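PDB 5OI9: STIL N-terminal domain-containing protein from Trichoplax adhaerens, which probably takes part in centriole assembly as a STIL-family protein, its N-terminal domain perhaps serving to bind CEP85. Local coordinates for residues 250-262 / 275-288. Sequence-based numbering, arbitrary orientation.
Sequences KLSSIPLVGIWVD and ACMRYLYSQRLTNK
Ile259 and Tyr279 meet where the helix of a beta-alpha-beta unit packs on its first strand. Strand 256-262 and helix 275-281 run nearly antiparallel, with axes 8.9 Å apart. Ile259 uses both branches: CG2 lies obliquely against the root of the Tyr279 ring, while CD1 reaches Ala275 CB at 3.6 Å and also touches Cys276. Val261 CG2 flanks Ala275 from further along the strand. Tyr279 has CG anti to its own N (chi1 179°), which sends the ring along the strand to Gly258. CA of Gly258 makes a CH-pi contact over one ring face, 4.3 Å from the centroid. The aliphatic chain of Lys288 lies on the opposite face, and Leu256 CB sits at the edge. The phenol OH is hydrogen-bonded to the backbone O of Arg290. Lys288 NZ turns back to the carbonyl oxygens of Tyr279 and Ser282, tying the loop to the helix end.

Beyond the helix the contact becomes polar. Ser252 O accepts two bonds from Thr286: OG1 at 2.6 Å lies in the carbonyl plane, and N comes from above it. Asn287 ND2 donates to Ser253 O at 2.9 Å, and this oxygen lies close to the plane of the Asn287 amide. Leu256 N gives an almost straight bond to Asn287 O (2.9 Å, 170°). A water links Leu251 O, Ile254 O and Asn287 N. Beside these bonds Leu285 CD2 touches both Leu251 CB and Leu256 CD1. Strand 296-302 pairs in parallel with strand 256-264, completing the beta-alpha-beta crossover within the mixed sheet of this STIL N-terminal domain.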
ATOM      1  N   LYS A 250      18.491  -3.551  17.261  1.00 19.06           N
ATOM      2  CA  LYS A 250      19.693  -4.106  16.647  1.00 16.18           C
ATOM      3  C   LYS A 250      19.576  -4.239  15.134  1.00 17.90           C
ATOM      4  O   LYS A 250      20.595  -4.468  14.473  1.00 12.95           O
ATOM      5  CB  LYS A 250      20.011  -5.475  17.251  1.00 18.18           C
ATOM      6  CG  LYS A 250      20.405  -5.430  18.719  1.00 32.23           C
ATOM      7  CD  LYS A 250      20.746  -6.815  19.245  1.00 37.06           C
ATOM      8  CE  LYS A 250      19.510  -7.702  19.314  1.00 36.03           C
ATOM      9  NZ  LYS A 250      18.516  -7.193  20.300  1.00 45.01           N
ATOM     10  N   LEU A 251      18.370  -4.099  14.575  1.00 15.65           N
ATOM     11  CA  LEU A 251      18.175  -4.254  13.137  1.00 15.69           C
ATOM     12  C   LEU A 251      19.014  -3.281  12.318  1.00 16.96           C
ATOM     13  O   LEU A 251      19.266  -3.539  11.137  1.00 17.43           O
ATOM     14  CB  LEU A 251      16.698  -4.070  12.786  1.00 12.79           C
ATOM     15  CG  LEU A 251      15.747  -5.211  13.146  1.00 13.37           C
ATOM     16  CD1 LEU A 251      14.305  -4.759  12.985  1.00 11.08           C
ATOM     17  CD2 LEU A 251      16.033  -6.434  12.284  1.00 12.27           C
ATOM     18  N   SER A 252      19.453  -2.169  12.912  1.00 15.74           N
ATOM     19  CA  SER A 252      20.168  -1.160  12.137  1.00 19.66           C
ATOM     20  C   SER A 252      21.540  -1.646  11.678  1.00 13.96           C
ATOM     21  O   SER A 252      22.039  -1.183  10.646  1.00 14.10           O
ATOM     22  CB  SER A 252      20.297   0.131  12.949  1.00 19.13           C
ATOM     23  OG  SER A 252      20.964  -0.095  14.179  1.00 25.08           O
ATOM     24  N   SER A 253      22.168  -2.574  12.408  1.00 14.61           N
ATOM     25  CA  SER A 253      23.492  -3.037  12.006  1.00 18.04           C
ATOM     26  C   SER A 253      23.713  -4.540  12.122  1.00 16.43           C
ATOM     27  O   SER A 253      24.785  -5.012  11.731  1.00 13.80           O
ATOM     28  CB  SER A 253      24.581  -2.302  12.811  1.00 16.64           C
ATOM     29  OG  SER A 253      24.363  -2.432  14.202  1.00 22.62           O
ATOM     30  N   ILE A 254      22.755  -5.303  12.633  1.00 14.76           N
ATOM     31  CA  ILE A 254      22.903  -6.764  12.641  1.00 13.56           C
ATOM     32  C   ILE A 254      22.957  -7.265  11.199  1.00 14.84           C
ATOM     33  O   ILE A 254      22.272  -6.698  10.327  1.00 10.49           O
ATOM     34  CB  ILE A 254      21.746  -7.409  13.421  1.00 17.18           C
ATOM     35  CG1 ILE A 254      22.033  -8.879  13.749  1.00 20.63           C
ATOM     36  CG2 ILE A 254      20.421  -7.276  12.672  1.00 11.57           C
ATOM     37  CD1 ILE A 254      20.967  -9.529  14.606  1.00 25.01           C
ATOM     38  N   PRO A 255      23.774  -8.270  10.877  1.00 15.42           N
ATOM     39  CA  PRO A 255      23.831  -8.762   9.489  1.00 16.30           C
ATOM     40  C   PRO A 255      22.545  -9.485   9.111  1.00 14.74           C
ATOM     41  O   PRO A 255      22.200 -10.513   9.698  1.00 17.36           O
ATOM     42  CB  PRO A 255      25.035  -9.711   9.499  1.00 17.74           C
ATOM     43  CG  PRO A 255      25.181 -10.123  10.928  1.00 16.83           C
ATOM     44  CD  PRO A 255      24.785  -8.918  11.730  1.00 15.36           C
ATOM     45  N   LEU A 256      21.843  -8.947   8.118  1.00 13.73           N
ATOM     46  CA  LEU A 256      20.543  -9.456   7.705  1.00  9.33           C
ATOM     47  C   LEU A 256      20.646 -10.135   6.346  1.00  9.89           C
ATOM     48  O   LEU A 256      21.387  -9.684   5.469  1.00  9.81           O
ATOM     49  CB  LEU A 256      19.511  -8.327   7.656  1.00 10.45           C
ATOM     50  CG  LEU A 256      19.186  -7.675   9.003  1.00 10.51           C
ATOM     51  CD1 LEU A 256      18.281  -6.468   8.825  1.00 14.96           C
ATOM     52  CD2 LEU A 256      18.547  -8.695   9.941  1.00  8.47           C
ATOM     53  N   VAL A 257      19.892 -11.222   6.177  1.00  8.45           N
ATOM     54  CA  VAL A 257      19.890 -11.995   4.941  1.00  9.36           C
ATOM     55  C   VAL A 257      18.501 -12.148   4.345  1.00 11.30           C
ATOM     56  O   VAL A 257      18.351 -12.829   3.326  1.00  8.58           O
ATOM     57  CB  VAL A 257      20.531 -13.383   5.146  1.00 14.16           C
ATOM     58  CG1 VAL A 257      22.020 -13.247   5.433  1.00  8.73           C
ATOM     59  CG2 VAL A 257      19.822 -14.128   6.275  1.00  7.69           C
ATOM     60  N   GLY A 258      17.481 -11.548   4.945  1.00 12.74           N
ATOM     61  CA  GLY A 258      16.139 -11.679   4.412  1.00 13.46           C
ATOM     62  C   GLY A 258      15.101 -11.342   5.467  1.00 10.27           C
ATOM     63  O   GLY A 258      15.366 -10.593   6.405  1.00 11.93           O
ATOM     64  N   ILE A 259      13.912 -11.918   5.280  1.00  8.70           N
ATOM     65  CA  ILE A 259      12.734 -11.586   6.071  1.00 12.41           C
ATOM     66  C   ILE A 259      11.959 -12.857   6.383  1.00 10.16           C
ATOM     67  O   ILE A 259      12.147 -13.902   5.757  1.00 10.10           O
ATOM     68  CB  ILE A 259      11.804 -10.589   5.343  1.00  9.40           C
ATOM     69  CG1 ILE A 259      11.291 -11.209   4.040  1.00 10.04           C
ATOM     70  CG2 ILE A 259      12.517  -9.277   5.073  1.00  9.57           C
ATOM     71  CD1 ILE A 259      10.298 -10.336   3.284  1.00 10.32           C
ATOM     72  N   TRP A 260      11.076 -12.754   7.374  1.00 11.42           N
ATOM     73  CA  TRP A 260      10.059 -13.763   7.618  1.00 12.98           C
ATOM     74  C   TRP A 260       8.694 -13.090   7.624  1.00 12.46           C
ATOM     75  O   TRP A 260       8.562 -11.921   8.000  1.00 11.75           O
ATOM     76  CB  TRP A 260      10.296 -14.527   8.935  1.00  9.31           C
ATOM     77  CG  TRP A 260      10.262 -13.690  10.177  1.00 12.44           C
ATOM     78  CD1 TRP A 260      11.331 -13.135  10.824  1.00 13.27           C
ATOM     79  CD2 TRP A 260       9.103 -13.329  10.938  1.00 12.12           C
ATOM     80  NE1 TRP A 260      10.907 -12.447  11.935  1.00 12.19           N
ATOM     81  CE2 TRP A 260       9.545 -12.549  12.027  1.00 14.83           C
ATOM     82  CE3 TRP A 260       7.735 -13.584  10.803  1.00 12.67           C
ATOM     83  CZ2 TRP A 260       8.667 -12.021  12.972  1.00 13.41           C
ATOM     84  CZ3 TRP A 260       6.863 -13.055  11.741  1.00 16.57           C
ATOM     85  CH2 TRP A 260       7.334 -12.284  12.812  1.00 12.47           C
ATOM     86  N   VAL A 261       7.679 -13.827   7.173  1.00 11.28           N
ATOM     87  CA  VAL A 261       6.316 -13.319   7.083  1.00 10.31           C
ATOM     88  C   VAL A 261       5.366 -14.371   7.640  1.00 16.74           C
ATOM     89  O   VAL A 261       5.518 -15.567   7.365  1.00 16.20           O
ATOM     90  CB  VAL A 261       5.936 -12.945   5.633  1.00 12.29           C
ATOM     91  CG1 VAL A 261       4.458 -12.576   5.539  1.00 10.72           C
ATOM     92  CG2 VAL A 261       6.800 -11.792   5.136  1.00  8.46           C
ATOM     93  N   ASP A 262       4.386 -13.922   8.422  1.00 17.02           N
ATOM     94  CA  ASP A 262       3.411 -14.792   9.062  1.00 17.94           C
ATOM     95  C   ASP A 262       2.005 -14.281   8.771  1.00 25.38           C
ATOM     96  O   ASP A 262       1.792 -13.083   8.564  1.00 23.18           O
ATOM     97  CB  ASP A 262       3.653 -14.852  10.580  1.00 21.38           C
ATOM     98  CG  ASP A 262       2.663 -15.741  11.303  1.00 33.40           C
ATOM     99  OD1 ASP A 262       2.119 -16.672  10.673  1.00 38.69           O
ATOM    100  OD2 ASP A 262       2.422 -15.500  12.506  1.00 34.15           O
ATOM    101  N   ALA A 275       6.527  -6.638   2.251  1.00 11.28           N
ATOM    102  CA  ALA A 275       7.665  -6.881   3.131  1.00 10.09           C
ATOM    103  C   ALA A 275       8.967  -6.942   2.340  1.00 10.71           C
ATOM    104  O   ALA A 275       9.989  -6.399   2.777  1.00 13.38           O
ATOM    105  CB  ALA A 275       7.447  -8.169   3.922  1.00  7.29           C
ATOM    106  N   CYS A 276       8.945  -7.589   1.170  1.00 10.53           N
ATOM    107  CA  CYS A 276      10.131  -7.640   0.319  1.00 16.34           C
ATOM    108  C   CYS A 276      10.578  -6.242  -0.093  1.00 16.23           C
ATOM    109  O   CYS A 276      11.766  -5.908  -0.012  1.00 12.45           O
ATOM    110  CB  CYS A 276       9.856  -8.494  -0.920  1.00 15.85           C
ATOM    111  SG  CYS A 276       9.531 -10.238  -0.585  1.00 14.66           S
HETATM  112  N   MSE A 277       9.638  -5.414  -0.546  1.00 12.59           N
HETATM  113  CA  MSE A 277       9.939  -4.045  -0.953  1.00 10.73           C
HETATM  114  C   MSE A 277      10.521  -3.242   0.195  1.00 13.90           C
HETATM  115  O   MSE A 277      11.512  -2.527   0.038  1.00 15.81           O
HETATM  116  CB  MSE A 277       8.680  -3.354  -1.478  1.00 16.38           C
HETATM  117  CG  MSE A 277       8.178  -3.936  -2.777  1.00 14.57           C
HETATM  118 SE   MSE A 277       9.481  -3.748  -4.206  1.00 24.87          SE
HETATM  119  CE  MSE A 277       9.150  -1.875  -4.605  1.00 22.49           C
ATOM    120  N   ARG A 278       9.882  -3.373   1.357  1.00 10.46           N
ATOM    121  CA  ARG A 278      10.350  -2.675   2.548  1.00 11.37           C
ATOM    122  C   ARG A 278      11.780  -3.073   2.898  1.00 16.76           C
ATOM    123  O   ARG A 278      12.600  -2.218   3.252  1.00 14.76           O
ATOM    124  CB  ARG A 278       9.407  -2.966   3.710  1.00 17.80           C
ATOM    125  CG  ARG A 278       9.794  -2.292   4.996  1.00 22.07           C
ATOM    126  CD  ARG A 278       9.642  -0.782   4.909  1.00 22.29           C
ATOM    127  NE  ARG A 278      10.088  -0.167   6.151  1.00 23.93           N
ATOM    128  CZ  ARG A 278       9.337  -0.074   7.242  1.00 23.88           C
ATOM    129  NH1 ARG A 278       8.098  -0.547   7.235  1.00 19.82           N
ATOM    130  NH2 ARG A 278       9.823   0.494   8.337  1.00 29.33           N
ATOM    131  N   TYR A 279      12.097  -4.367   2.803  1.00 13.86           N
ATOM    132  CA  TYR A 279      13.459  -4.821   3.077  1.00 14.33           C
ATOM    133  C   TYR A 279      14.443  -4.267   2.052  1.00 14.25           C
ATOM    134  O   TYR A 279      15.540  -3.823   2.411  1.00 12.82           O
ATOM    135  CB  TYR A 279      13.503  -6.350   3.098  1.00 11.09           C
ATOM    136  CG  TYR A 279      14.875  -6.941   3.338  1.00 13.12           C
ATOM    137  CD1 TYR A 279      15.458  -6.908   4.601  1.00  8.73           C
ATOM    138  CD2 TYR A 279      15.581  -7.549   2.308  1.00 12.69           C
ATOM    139  CE1 TYR A 279      16.709  -7.455   4.828  1.00 10.88           C
ATOM    140  CE2 TYR A 279      16.833  -8.102   2.525  1.00 10.07           C
ATOM    141  CZ  TYR A 279      17.393  -8.050   3.785  1.00 11.59           C
ATOM    142  OH  TYR A 279      18.641  -8.594   4.002  1.00 11.73           O
ATOM    143  N   LEU A 280      14.064  -4.274   0.773  1.00 11.20           N
ATOM    144  CA  LEU A 280      14.966  -3.792  -0.269  1.00 15.00           C
ATOM    145  C   LEU A 280      15.195  -2.288  -0.165  1.00 17.15           C
ATOM    146  O   LEU A 280      16.313  -1.808  -0.390  1.00 14.28           O
ATOM    147  CB  LEU A 280      14.412  -4.142  -1.648  1.00 13.57           C
ATOM    148  CG  LEU A 280      14.384  -5.627  -1.997  1.00 19.13           C
ATOM    149  CD1 LEU A 280      13.887  -5.831  -3.412  1.00 20.33           C
ATOM    150  CD2 LEU A 280      15.766  -6.225  -1.816  1.00 14.83           C
ATOM    151  N   TYR A 281      14.151  -1.528   0.171  1.00 12.11           N
ATOM    152  CA  TYR A 281      14.254  -0.073   0.148  1.00 16.80           C
ATOM    153  C   TYR A 281      14.882   0.501   1.410  1.00 19.06           C
ATOM    154  O   TYR A 281      15.536   1.548   1.344  1.00 19.19           O
ATOM    155  CB  TYR A 281      12.871   0.548  -0.052  1.00 14.20           C
ATOM    156  CG  TYR A 281      12.550   0.869  -1.490  1.00 22.73           C
ATOM    157  CD1 TYR A 281      12.982   2.055  -2.069  1.00 24.04           C
ATOM    158  CD2 TYR A 281      11.812  -0.008  -2.270  1.00 26.03           C
ATOM    159  CE1 TYR A 281      12.692   2.355  -3.386  1.00 26.13           C
ATOM    160  CE2 TYR A 281      11.517   0.285  -3.585  1.00 36.57           C
ATOM    161  CZ  TYR A 281      11.956   1.467  -4.138  1.00 31.72           C
ATOM    162  OH  TYR A 281      11.659   1.756  -5.450  1.00 44.45           O
ATOM    163  N   SER A 282      14.694  -0.154   2.557  1.00 13.90           N
ATOM    164  CA  SER A 282      15.029   0.459   3.836  1.00 17.52           C
ATOM    165  C   SER A 282      16.505   0.827   3.914  1.00 15.50           C
ATOM    166  O   SER A 282      17.384  -0.009   3.691  1.00 17.73           O
ATOM    167  CB  SER A 282      14.668  -0.481   4.984  1.00 18.37           C
ATOM    168  OG  SER A 282      14.994   0.108   6.234  1.00 17.67           O
ATOM    169  N   GLN A 283      16.771   2.090   4.233  1.00 15.46           N
ATOM    170  CA  GLN A 283      18.114   2.538   4.565  1.00 18.50           C
ATOM    171  C   GLN A 283      18.340   2.608   6.070  1.00 16.94           C
ATOM    172  O   GLN A 283      19.412   3.038   6.506  1.00 16.29           O
ATOM    173  CB  GLN A 283      18.394   3.896   3.912  1.00 19.11           C
ATOM    174  CG  GLN A 283      18.419   3.829   2.390  1.00 18.68           C
ATOM    175  CD  GLN A 283      18.606   5.184   1.737  1.00 27.71           C
ATOM    176  OE1 GLN A 283      18.917   6.172   2.404  1.00 31.49           O
ATOM    177  NE2 GLN A 283      18.416   5.239   0.423  1.00 28.32           N
ATOM    178  N   ARG A 284      17.350   2.203   6.870  1.00 15.97           N
ATOM    179  CA  ARG A 284      17.552   2.004   8.298  1.00 15.36           C
ATOM    180  C   ARG A 284      18.276   0.698   8.597  1.00 15.29           C
ATOM    181  O   ARG A 284      18.840   0.552   9.685  1.00 17.86           O
ATOM    182  CB  ARG A 284      16.211   2.019   9.036  1.00 17.63           C
ATOM    183  CG  ARG A 284      15.370   3.265   8.799  1.00 19.61           C
ATOM    184  CD  ARG A 284      16.135   4.526   9.162  1.00 21.35           C
ATOM    185  NE  ARG A 284      15.270   5.701   9.157  1.00 22.34           N
ATOM    186  CZ  ARG A 284      15.703   6.948   9.300  1.00 23.39           C
ATOM    187  NH1 ARG A 284      16.997   7.190   9.456  1.00 21.25           N
ATOM    188  NH2 ARG A 284      14.842   7.956   9.284  1.00 19.02           N
ATOM    189  N   LEU A 285      18.257  -0.249   7.661  1.00 15.60           N
ATOM    190  CA  LEU A 285      18.988  -1.510   7.778  1.00 17.72           C
ATOM    191  C   LEU A 285      20.279  -1.356   6.984  1.00 14.70           C
ATOM    192  O   LEU A 285      20.271  -1.422   5.752  1.00 14.64           O
ATOM    193  CB  LEU A 285      18.151  -2.673   7.251  1.00 11.10           C
ATOM    194  CG  LEU A 285      16.691  -2.770   7.695  1.00 17.42           C
ATOM    195  CD1 LEU A 285      15.943  -3.793   6.850  1.00 15.57           C
ATOM    196  CD2 LEU A 285      16.598  -3.125   9.169  1.00 15.26           C
ATOM    197  N   THR A 286      21.393  -1.153   7.685  1.00 15.95           N
ATOM    198  CA  THR A 286      22.656  -0.834   7.032  1.00 16.89           C
ATOM    199  C   THR A 286      23.540  -2.053   6.782  1.00 18.94           C
ATOM    200  O   THR A 286      24.605  -1.907   6.175  1.00 14.81           O
ATOM    201  CB  THR A 286      23.438   0.197   7.858  1.00 13.76           C
ATOM    202  OG1 THR A 286      23.900  -0.407   9.073  1.00 12.00           O
ATOM    203  CG2 THR A 286      22.559   1.395   8.197  1.00 17.08           C
ATOM    204  N   ASN A 287      23.135  -3.244   7.217  1.00 12.77           N
ATOM    205  CA  ASN A 287      23.983  -4.428   7.094  1.00 11.78           C
ATOM    206  C   ASN A 287      23.228  -5.571   6.420  1.00 15.53           C
ATOM    207  O   ASN A 287      23.213  -6.710   6.893  1.00 13.73           O
ATOM    208  CB  ASN A 287      24.517  -4.852   8.459  1.00 14.89           C
ATOM    209  CG  ASN A 287      25.786  -5.671   8.356  1.00 21.71           C
ATOM    210  OD1 ASN A 287      26.369  -5.799   7.279  1.00 18.60           O
ATOM    211  ND2 ASN A 287      26.230  -6.222   9.480  1.00 14.67           N
ATOM    212  N   LYS A 288      22.598  -5.273   5.283  1.00 13.86           N
ATOM    213  CA  LYS A 288      21.875  -6.274   4.498  1.00 11.38           C
ATOM    214  C   LYS A 288      22.879  -6.983   3.598  1.00 13.29           C
ATOM    215  O   LYS A 288      23.075  -6.613   2.439  1.00 13.60           O
ATOM    216  CB  LYS A 288      20.755  -5.625   3.694  1.00 13.24           C
ATOM    217  CG  LYS A 288      19.665  -4.983   4.543  1.00  9.60           C
ATOM    218  CD  LYS A 288      18.550  -4.378   3.687  1.00 12.10           C
ATOM    219  CE  LYS A 288      18.983  -3.077   3.025  1.00 15.29           C
ATOM    220  NZ  LYS A 288      17.864  -2.434   2.268  1.00 14.12           N
TER
HETATM  221  O   HOH W   1      21.128  -4.368   9.258  1.00 14.59           O